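Local coordinates for antifungal protein GAFP-1 (Gastrodia elata, PDB 1XD5), which probably binds mannose as a monomeric bulb-type lectin of the monocot mannose-binding family, and is known as an antifungal protein, at residues D28-L33 with W41-N46; D59-I64 with N75-N80; R91-Y96 with W104-N109. All blocks are in the same frame, centred on the assembly; numbering follows the deposited sequence.

In the fold
Interactions 1, 2 and 3 are three versions of one local design, each at the open end of the outer hairpin of a four-stranded antiparallel sheet, and together they mark the threefold plan of the beta-prism II fold. Interactions 1 and 2 lie farthest apart, about 18 Å between centres, and each is about 15 Å from interaction 3. Apolar groups join them in pairs: L31 CB meets I64 CD1 at 3.7 Å, T76 CG2 meets W104 CD1 at 3.5 Å, and W41 CB meets T108 CG2 at 3.7 Å. Each carries elements of a QxDxNxVxY motif, consistent with three mannose pockets; no sugar lies at these contacts, and the two sulfates probably come from the crystallisation liquor.

Interaction 1: D28-L33 with W41-N46; sequences DCNLVL and WASGTN. With SO4 (sulfate ion), chain E.
S43 OG is gripped from two segments at once. It accepts the backbone N-H of L31 at 2.9 Å and gives its own proton to T45 OG1 at 2.7 Å. T45 OG1 in turn donates to the carbonyl O of C29, only 2.6 Å away, so a short relay of hydroxyls ties the loop 43-46 to the backbone entering strand 31-35. Both hydroxyls can do this because each stands between its own backbone N and carbonyl carbon (chi1 54° for S43, 45° for T45), which turns it toward the opposite chain. Serine and threonine suit these places because a hydroxyl can accept and donate at once.

Farther along, the chains run antiparallel. S43 N bonds to L31 O at 2.9 Å, and V32 and A42 form a non-hydrogen-bonded pair whose methyls CG2 and CB lie 4.1 Å apart. W41 turns the edge of its indole to L31: with CG anti to the backbone N (chi1 -175°), the ring reaches back until L31 CG arrives at its edge, in plane, 4.0 Å from CZ3. L31 also packs on I64 of strand 62-66 and F23 of strand 21-25.

At the other end, D28 OD1 takes the N-H of N30 at 3.0 Å, from above the carboxylate plane, closing an Asx turn, and also bonds Q26. The amide of N30 runs alongside that of N46, while N46 ND2 reaches a sulfate oxygen, O4, at 3.2 Å. C29 is fixed to C52 by a disulfide. Q26, D28, N30 and V32 match the QxDxNxVxY sequence of monocot lectins, so this end of the hairpin is probably a mannose pocket of the beta-prism II fold.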
loop_
_atom_site.group_PDB
_atom_site.type_symbol
_atom_site.label_atom_id
_atom_site.label_comp_id
_atom_site.label_asym_id
_atom_site.label_seq_id
_atom_site.Cartn_x
_atom_site.Cartn_y
_atom_site.Cartn_z
ATOM N N ASP A 28 -11.760 7.126 -5.183
ATOM C CA ASP A 28 -12.501 7.594 -4.009
ATOM C C ASP A 28 -11.596 7.742 -2.773
ATOM O O ASP A 28 -12.084 8.032 -1.674
ATOM C CB ASP A 28 -13.708 6.696 -3.711
ATOM C CG ASP A 28 -13.319 5.315 -3.183
ATOM O OD1 ASP A 28 -12.117 4.968 -3.163
ATOM O OD2 ASP A 28 -14.174 4.494 -2.784
ATOM N N CYS A 29 -10.289 7.546 -2.975
ATOM C CA CYS A 29 -9.255 7.647 -1.928
ATOM C C CYS A 29 -9.217 6.500 -0.914
ATOM O O CYS A 29 -8.490 6.568 0.086
ATOM C CB CYS A 29 -9.290 9.012 -1.215
ATOM S SG CYS A 29 -8.644 10.332 -2.269
ATOM N N ASN A 30 -9.983 5.442 -1.178
ATOM C CA ASN A 30 -9.895 4.227 -0.382
ATOM C C ASN A 30 -8.736 3.396 -0.891
ATOM O O ASN A 30 -8.569 3.238 -2.102
ATOM C CB ASN A 30 -11.193 3.417 -0.495
ATOM C CG ASN A 30 -11.534 2.649 0.775
ATOM O OD1 ASN A 30 -12.546 1.924 0.821
ATOM N ND2 ASN A 30 -10.723 2.800 1.803
ATOM N N LEU A 31 -7.931 2.876 0.027
ATOM C CA LEU A 31 -6.875 1.942 -0.321
ATOM C C LEU A 31 -7.417 0.551 0.000
ATOM O O LEU A 31 -7.759 0.265 1.148
ATOM C CB LEU A 31 -5.617 2.236 0.496
ATOM C CG LEU A 31 -4.430 1.276 0.350
ATOM C CD1 LEU A 31 -3.919 1.219 -1.110
ATOM C CD2 LEU A 31 -3.313 1.689 1.313
ATOM N N VAL A 32 -7.536 -0.300 -1.014
ATOM C CA VAL A 32 -8.270 -1.552 -0.853
ATOM C C VAL A 32 -7.514 -2.767 -1.382
ATOM O O VAL A 32 -6.923 -2.723 -2.460
ATOM C CB VAL A 32 -9.667 -1.503 -1.545
ATOM C CG1 VAL A 32 -10.480 -2.765 -1.213
ATOM C CG2 VAL A 32 -10.441 -0.239 -1.163
ATOM N N LEU A 33 -7.557 -3.850 -0.610
ATOM C CA LEU A 33 -7.110 -5.150 -1.080
ATOM C C LEU A 33 -8.310 -5.984 -1.545
ATOM O O LEU A 33 -9.228 -6.262 -0.762
ATOM C CB LEU A 33 -6.335 -5.883 0.025
ATOM C CG LEU A 33 -5.745 -7.250 -0.337
ATOM C CD1 LEU A 33 -4.775 -7.185 -1.512
ATOM C CD2 LEU A 33 -5.072 -7.857 0.856
ATOM N N TRP A 41 -9.691 -5.950 2.838
ATOM C CA TRP A 41 -8.951 -4.999 3.659
ATOM C C TRP A 41 -9.087 -3.641 3.011
ATOM O O TRP A 41 -9.027 -3.525 1.790
ATOM C CB TRP A 41 -7.462 -5.391 3.759
ATOM C CG TRP A 41 -6.650 -4.517 4.708
ATOM C CD1 TRP A 41 -6.310 -4.794 6.015
ATOM C CD2 TRP A 41 -6.076 -3.233 4.416
ATOM N NE1 TRP A 41 -5.574 -3.758 6.544
ATOM C CE2 TRP A 41 -5.416 -2.786 5.586
ATOM C CE3 TRP A 41 -6.057 -2.406 3.281
ATOM C CZ2 TRP A 41 -4.743 -1.547 5.651
ATOM C CZ3 TRP A 41 -5.398 -1.171 3.351
ATOM C CH2 TRP A 41 -4.742 -0.766 4.522
ATOM N N ALA A 42 -9.271 -2.609 3.829
ATOM C CA ALA A 42 -9.314 -1.245 3.325
ATOM C C ALA A 42 -8.836 -0.259 4.367
ATOM O O ALA A 42 -8.966 -0.503 5.575
ATOM C CB ALA A 42 -10.720 -0.882 2.848
ATOM N N SER A 43 -8.276 0.856 3.899
ATOM C CA SER A 43 -7.864 1.930 4.791
ATOM C C SER A 43 -9.090 2.638 5.385
ATOM O O SER A 43 -8.994 3.278 6.434
ATOM C CB SER A 43 -7.006 2.935 4.036
ATOM O OG SER A 43 -7.690 3.383 2.878
ATOM N N GLY A 44 -10.226 2.524 4.701
ATOM C CA GLY A 44 -11.470 3.136 5.139
ATOM C C GLY A 44 -11.480 4.635 4.917
ATOM O O GLY A 44 -12.084 5.376 5.692
ATOM N N THR A 45 -10.822 5.088 3.852
ATOM C CA THR A 45 -10.691 6.522 3.596
ATOM C C THR A 45 -11.461 6.958 2.354
ATOM O O THR A 45 -11.170 8.016 1.781
ATOM C CB THR A 45 -9.202 6.910 3.469
ATOM O OG1 THR A 45 -8.534 5.952 2.647
ATOM C CG2 THR A 45 -8.491 6.789 4.831
ATOM N N ASN A 46 -12.411 6.130 1.918
ATOM C CA ASN A 46 -13.315 6.511 0.832
ATOM C C ASN A 46 -14.004 7.825 1.180
ATOM O O ASN A 46 -14.488 8.001 2.309
ATOM C CB ASN A 46 -14.368 5.430 0.568
ATOM C CG ASN A 46 -15.129 5.016 1.833
ATOM O OD1 ASN A 46 -14.561 4.423 2.738
ATOM N ND2 ASN A 46 -16.415 5.327 1.884
HETATM S S SO4 E . -18.221 8.093 -0.253
HETATM O O1 SO4 E . -18.703 7.714 1.062
HETATM O O2 SO4 E . -17.847 9.492 -0.202
HETATM O O3 SO4 E . -19.258 7.890 -1.257
HETATM O O4 SO4 E . -17.046 7.314 -0.604
#

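Interaction 2: D59-I64 with N75-N80; sequences DGNLVI and NTNRQN
The amides of N61 and N77 lie side by side and point the same way, their planes turned 45° apart. The N-H of T76 comes over the plane of the N61 amide to reach OD1 at 3.2 Å, well off either lone pair, and the same oxygen is bonded to S74 OG. At the far end of that amide, ND2 donates to a water at 3.0 Å, which a weaker bond links to N75 ND2. The carboxylate of D59 is likewise met from above, by the N-H of N61, its OD1 closing an Asx turn and also taking a bond from Q57, while OD2 lies against CB of N77. With Q57 and V63, these residues spell the QxDxNxVxY motif of the monocot mannose-binding lectins, here at the open end of the hairpin 62-66/69-73, and are consistent with a second sugar pocket.

An asparagine suits position 61 because one flat group accepts through OD1 and donates through ND2. G60 suits its own position equally well: its backbone has a positive phi of 91°, and without a side chain it lets T76 O and CG of R78 come close. The next link is made by T76, whose OG1, set between its backbone N and carbonyl carbon (chi1 50°), donates to G60 O at 2.8 Å and pairs with S74 OG as well. The loop 75-80 ends beside D59, whose CB lies 3.5 Å from ND2 of N80. Before that, the backbone N of R78 meets D59 O at 2.7 Å, nearly straight off the end of the carbonyl.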
loop_
_atom_site.group_PDB
_atom_site.type_symbol
_atom_site.label_atom_id
_atom_site.label_comp_id
_atom_site.label_asym_id
_atom_site.label_seq_id
_atom_site.Cartn_x
_atom_site.Cartn_y
_atom_site.Cartn_z
ATOM N N ASP A 59 11.366 7.207 4.241
ATOM C CA ASP A 59 11.440 7.022 5.696
ATOM C C ASP A 59 10.659 5.797 6.175
ATOM O O ASP A 59 10.550 5.551 7.378
ATOM C CB ASP A 59 11.013 8.289 6.444
ATOM C CG ASP A 59 9.562 8.660 6.205
ATOM O OD1 ASP A 59 8.850 7.917 5.491
ATOM O OD2 ASP A 59 9.054 9.696 6.675
ATOM N N GLY A 60 10.127 5.031 5.226
ATOM C CA GLY A 60 9.439 3.792 5.538
ATOM C C GLY A 60 7.952 3.967 5.768
ATOM O O GLY A 60 7.244 2.992 6.025
ATOM N N ASN A 61 7.488 5.209 5.703
ATOM C CA ASN A 61 6.063 5.503 5.856
ATOM C C ASN A 61 5.317 5.288 4.546
ATOM O O ASN A 61 5.811 5.654 3.478
ATOM C CB ASN A 61 5.868 6.943 6.313
ATOM C CG ASN A 61 4.670 7.120 7.248
ATOM O OD1 ASN A 61 3.961 6.164 7.573
ATOM N ND2 ASN A 61 4.447 8.362 7.684
ATOM N N LEU A 62 4.125 4.708 4.632
ATOM C CA LEU A 62 3.266 4.549 3.460
ATOM C C LEU A 62 2.122 5.520 3.617
ATOM O O LEU A 62 1.389 5.465 4.607
ATOM C CB LEU A 62 2.718 3.117 3.378
ATOM C CG LEU A 62 1.831 2.775 2.175
ATOM C CD1 LEU A 62 2.683 2.675 0.912
ATOM C CD2 LEU A 62 1.077 1.453 2.415
ATOM N N VAL A 63 1.955 6.405 2.648
ATOM C CA VAL A 63 1.060 7.529 2.845
ATOM C C VAL A 63 0.163 7.740 1.652
ATOM O O VAL A 63 0.618 7.712 0.508
ATOM C CB VAL A 63 1.842 8.849 3.117
ATOM C CG1 VAL A 63 0.884 9.958 3.516
ATOM C CG2 VAL A 63 2.886 8.654 4.217
ATOM N N ILE A 64 -1.117 7.971 1.930
ATOM C CA ILE A 64 -2.055 8.366 0.895
ATOM C C ILE A 64 -2.094 9.889 0.858
ATOM O O ILE A 64 -2.311 10.528 1.891
ATOM C CB ILE A 64 -3.468 7.799 1.188
ATOM C CG1 ILE A 64 -3.451 6.266 1.209
ATOM C CG2 ILE A 64 -4.490 8.343 0.170
ATOM C CD1 ILE A 64 -4.800 5.647 1.591
ATOM N N ASN A 75 2.040 5.016 9.421
ATOM C CA ASN A 75 2.710 5.498 10.642
ATOM C C ASN A 75 3.934 4.658 10.992
ATOM O O ASN A 75 4.237 4.425 12.166
ATOM C CB ASN A 75 1.754 5.566 11.844
ATOM C CG ASN A 75 0.626 6.565 11.653
ATOM O OD1 ASN A 75 -0.514 6.311 12.060
ATOM N ND2 ASN A 75 0.926 7.696 11.035
ATOM N N THR A 76 4.627 4.197 9.958
ATOM C CA THR A 76 5.803 3.355 10.129
ATOM C C THR A 76 7.069 4.125 9.760
ATOM O O THR A 76 8.099 3.522 9.426
ATOM C CB THR A 76 5.675 2.095 9.271
ATOM O OG1 THR A 76 5.317 2.465 7.928
ATOM C CG2 THR A 76 4.495 1.247 9.753
ATOM N N ASN A 77 6.981 5.453 9.813
ATOM C CA ASN A 77 8.144 6.325 9.617
ATOM C C ASN A 77 9.280 5.951 10.568
ATOM O O ASN A 77 9.059 5.685 11.744
ATOM C CB ASN A 77 7.776 7.808 9.774
ATOM C CG ASN A 77 7.085 8.111 11.103
ATOM O OD1 ASN A 77 7.633 8.824 11.955
ATOM N ND2 ASN A 77 5.881 7.584 11.282
ATOM N N ARG A 78 10.489 5.890 10.021
ATOM C CA ARG A 78 11.691 5.611 10.793
ATOM C C ARG A 78 12.853 6.310 10.087
ATOM O O ARG A 78 12.658 7.343 9.455
ATOM C CB ARG A 78 11.926 4.100 10.928
ATOM C CG ARG A 78 11.687 3.283 9.653
ATOM C CD ARG A 78 12.116 1.827 9.760
ATOM N NE ARG A 78 11.314 1.074 10.718
ATOM C CZ ARG A 78 11.760 0.046 11.437
ATOM N NH1 ARG A 78 13.018 -0.366 11.316
ATOM N NH2 ARG A 78 10.940 -0.579 12.285
ATOM N N GLN A 79 14.052 5.760 10.187
ATOM C CA GLN A 79 15.200 6.332 9.486
ATOM C C GLN A 79 15.068 6.112 7.979
ATOM O O GLN A 79 14.456 5.135 7.529
ATOM C CB GLN A 79 16.512 5.736 10.015
ATOM C CG GLN A 79 16.690 4.233 9.759
ATOM C CD GLN A 79 15.963 3.328 10.773
ATOM O OE1 GLN A 79 15.934 2.109 10.594
ATOM N NE2 GLN A 79 15.391 3.916 11.830
ATOM N N ASN A 80 15.632 7.029 7.203
ATOM C CA ASN A 80 15.646 6.882 5.756
ATOM C C ASN A 80 16.377 5.617 5.346
ATOM O O ASN A 80 17.342 5.205 5.992
ATOM C CB ASN A 80 16.308 8.085 5.088
ATOM C CG ASN A 80 15.494 9.363 5.229
ATOM O OD1 ASN A 80 15.988 10.451 4.925
ATOM N ND2 ASN A 80 14.252 9.245 5.689
HETATM O O HOH W 1 2.532 9.443 9.781
#

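Interaction 3: R91-Y96 with W104-N109; sequences RNVVIY and WATHTN. With SO4 (sulfate ion), chain F.
R91 spends its guanidinium on T108 and a sulfate. NE donates in the carbonyl plane to T108 O at 2.9 Å, with NH2 adding a weak bond to the same oxygen. NH1 and NH2 reach O4 and O2 of the sulfate, probably a crystallisation ion, each at 2.8 Å, and NH1 also forms a salt bridge with D35. R38 NH1 also bonds the sulfate, and a water links R91 NH2, weakly, to N109 O. Arginine suits this place because its one flat group can serve T108 O and D35; a bend at chi3 (69°) brings its edge round to T108.

T108 OG1 donates to R91 O at 2.7 Å and receives the proton of T106 OG1, which itself accepts from V93 N at 3.2 Å. N92 OD1 takes the N-H of T108 from above its amide plane, while ND2 gives to a water that also contacts H107 ND1. The backbone N of N109 is buried here without a partner.

Q88, D90, N92, V94 and Y96 match QxDxNxVxY, so this is probably a third mannose pocket of the beta-prism II fold. T106 N bonds to V93 O and I95 N to W104 O, and I95 CD1 approaches W104 CE3 at 3.9 Å. Strand 93-96 lies between 84-87 and 102-105; V93 and I95 pack on L85, T106 and T108 on W41 of strand 38-42.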
loop_
_atom_site.group_PDB
_atom_site.type_symbol
_atom_site.label_atom_id
_atom_site.label_comp_id
_atom_site.label_asym_id
_atom_site.label_seq_id
_atom_site.Cartn_x
_atom_site.Cartn_y
_atom_site.Cartn_z
ATOM N N ARG A 91 -1.032 -13.459 -0.085
ATOM C CA ARG A 91 -2.040 -12.395 0.067
ATOM C C ARG A 91 -1.723 -11.342 1.138
ATOM O O ARG A 91 -2.521 -10.423 1.356
ATOM C CB ARG A 91 -3.445 -12.979 0.296
ATOM C CG ARG A 91 -4.571 -12.069 -0.188
ATOM C CD ARG A 91 -5.961 -12.563 0.166
ATOM N NE ARG A 91 -6.223 -12.480 1.602
ATOM C CZ ARG A 91 -7.409 -12.709 2.163
ATOM N NH1 ARG A 91 -8.464 -13.019 1.413
ATOM N NH2 ARG A 91 -7.540 -12.627 3.477
ATOM N N ASN A 92 -0.582 -11.475 1.817
ATOM C CA ASN A 92 -0.148 -10.446 2.762
ATOM C C ASN A 92 0.413 -9.285 1.961
ATOM O O ASN A 92 0.990 -9.488 0.895
ATOM C CB ASN A 92 0.900 -10.974 3.770
ATOM C CG ASN A 92 0.794 -10.300 5.152
ATOM O OD1 ASN A 92 -0.031 -9.414 5.355
ATOM N ND2 ASN A 92 1.626 -10.736 6.106
ATOM N N VAL A 93 0.204 -8.068 2.449
ATOM C CA VAL A 93 0.802 -6.886 1.839
ATOM C C VAL A 93 1.751 -6.374 2.899
ATOM O O VAL A 93 1.334 -6.121 4.022
ATOM C CB VAL A 93 -0.243 -5.808 1.487
ATOM C CG1 VAL A 93 0.424 -4.591 0.822
ATOM C CG2 VAL A 93 -1.304 -6.375 0.556
ATOM N N VAL A 94 3.028 -6.272 2.554
ATOM C CA VAL A 94 4.076 -6.045 3.551
ATOM C C VAL A 94 5.057 -4.977 3.071
ATOM O O VAL A 94 5.365 -4.906 1.892
ATOM C CB VAL A 94 4.849 -7.353 3.854
ATOM C CG1 VAL A 94 5.816 -7.192 5.048
ATOM C CG2 VAL A 94 3.883 -8.532 4.093
ATOM N N ILE A 95 5.542 -4.146 3.993
ATOM C CA ILE A 95 6.694 -3.291 3.709
ATOM C C ILE A 95 7.931 -3.949 4.315
ATOM O O ILE A 95 7.931 -4.306 5.501
ATOM C CB ILE A 95 6.522 -1.862 4.290
ATOM C CG1 ILE A 95 5.249 -1.203 3.757
ATOM C CG2 ILE A 95 7.764 -0.998 3.961
ATOM C CD1 ILE A 95 4.880 0.117 4.435
ATOM N N TYR A 96 8.974 -4.100 3.501
ATOM C CA TYR A 96 10.242 -4.658 3.953
ATOM C C TYR A 96 11.358 -3.630 3.881
ATOM O O TYR A 96 11.330 -2.716 3.049
ATOM C CB TYR A 96 10.645 -5.864 3.091
ATOM C CG TYR A 96 9.811 -7.093 3.343
ATOM C CD1 TYR A 96 10.046 -7.901 4.457
ATOM C CD2 TYR A 96 8.782 -7.445 2.470
ATOM C CE1 TYR A 96 9.281 -9.029 4.701
ATOM C CE2 TYR A 96 8.005 -8.574 2.698
ATOM C CZ TYR A 96 8.258 -9.361 3.815
ATOM O OH TYR A 96 7.484 -10.456 4.066
ATOM N N TRP A 104 5.818 -3.340 8.345
ATOM C CA TRP A 104 4.373 -3.144 8.318
ATOM C C TRP A 104 3.748 -4.265 7.507
ATOM O O TRP A 104 4.375 -4.773 6.579
ATOM C CB TRP A 104 4.031 -1.795 7.683
ATOM C CG TRP A 104 2.570 -1.427 7.731
ATOM C CD1 TRP A 104 1.861 -0.933 8.809
ATOM C CD2 TRP A 104 1.637 -1.522 6.653
ATOM N NE1 TRP A 104 0.550 -0.709 8.448
ATOM C CE2 TRP A 104 0.385 -1.056 7.132
ATOM C CE3 TRP A 104 1.733 -1.936 5.314
ATOM C CZ2 TRP A 104 -0.758 -1.012 6.326
ATOM C CZ3 TRP A 104 0.591 -1.883 4.509
ATOM C CH2 TRP A 104 -0.634 -1.431 5.021
ATOM N N ALA A 105 2.516 -4.627 7.854
ATOM C CA ALA A 105 1.746 -5.607 7.097
ATOM C C ALA A 105 0.257 -5.351 7.258
ATOM O O ALA A 105 -0.175 -4.787 8.267
ATOM C CB ALA A 105 2.091 -7.030 7.554
ATOM N N THR A 106 -0.526 -5.770 6.267
ATOM C CA THR A 106 -1.983 -5.709 6.365
ATOM C C THR A 106 -2.505 -6.893 7.169
ATOM O O THR A 106 -3.650 -6.872 7.626
ATOM C CB THR A 106 -2.637 -5.709 4.976
ATOM O OG1 THR A 106 -2.081 -6.779 4.203
ATOM C CG2 THR A 106 -2.278 -4.450 4.192
ATOM N N HIS A 107 -1.656 -7.915 7.332
ATOM C CA HIS A 107 -2.019 -9.166 7.996
ATOM C C HIS A 107 -3.194 -9.826 7.293
ATOM O O HIS A 107 -4.141 -10.305 7.930
ATOM C CB HIS A 107 -2.300 -8.945 9.489
ATOM C CG HIS A 107 -1.197 -8.220 10.194
ATOM N ND1 HIS A 107 0.062 -8.758 10.348
ATOM C CD2 HIS A 107 -1.150 -6.984 10.741
ATOM C CE1 HIS A 107 0.834 -7.893 10.982
ATOM N NE2 HIS A 107 0.123 -6.808 11.230
ATOM N N THR A 108 -3.119 -9.844 5.966
ATOM C CA THR A 108 -4.141 -10.484 5.164
ATOM C C THR A 108 -3.645 -11.812 4.635
ATOM O O THR A 108 -4.236 -12.359 3.721
ATOM C CB THR A 108 -4.583 -9.575 4.000
ATOM O OG1 THR A 108 -3.442 -8.922 3.416
ATOM C CG2 THR A 108 -5.468 -8.454 4.518
ATOM N N ASN A 109 -2.555 -12.321 5.216
ATOM C CA ASN A 109 -2.005 -13.618 4.830
ATOM C C ASN A 109 -3.047 -14.718 4.983
ATOM O O ASN A 109 -3.808 -14.729 5.948
ATOM C CB ASN A 109 -0.791 -13.971 5.684
ATOM C CG ASN A 109 -1.069 -13.829 7.165
ATOM O OD1 ASN A 109 -1.414 -12.744 7.638
ATOM N ND2 ASN A 109 -0.948 -14.928 7.904
HETATM S S SO4 F . -11.048 -13.538 4.197
HETATM O O1 SO4 F . -11.135 -14.665 5.101
HETATM O O2 SO4 F . -10.087 -12.579 4.730
HETATM O O3 SO4 F . -12.343 -12.880 4.101
HETATM O O4 SO4 F . -10.631 -14.018 2.881
HETATM O O HOH W 2 -6.457 -13.012 6.323
HETATM O O HOH W 3 1.731 -10.540 9.024
#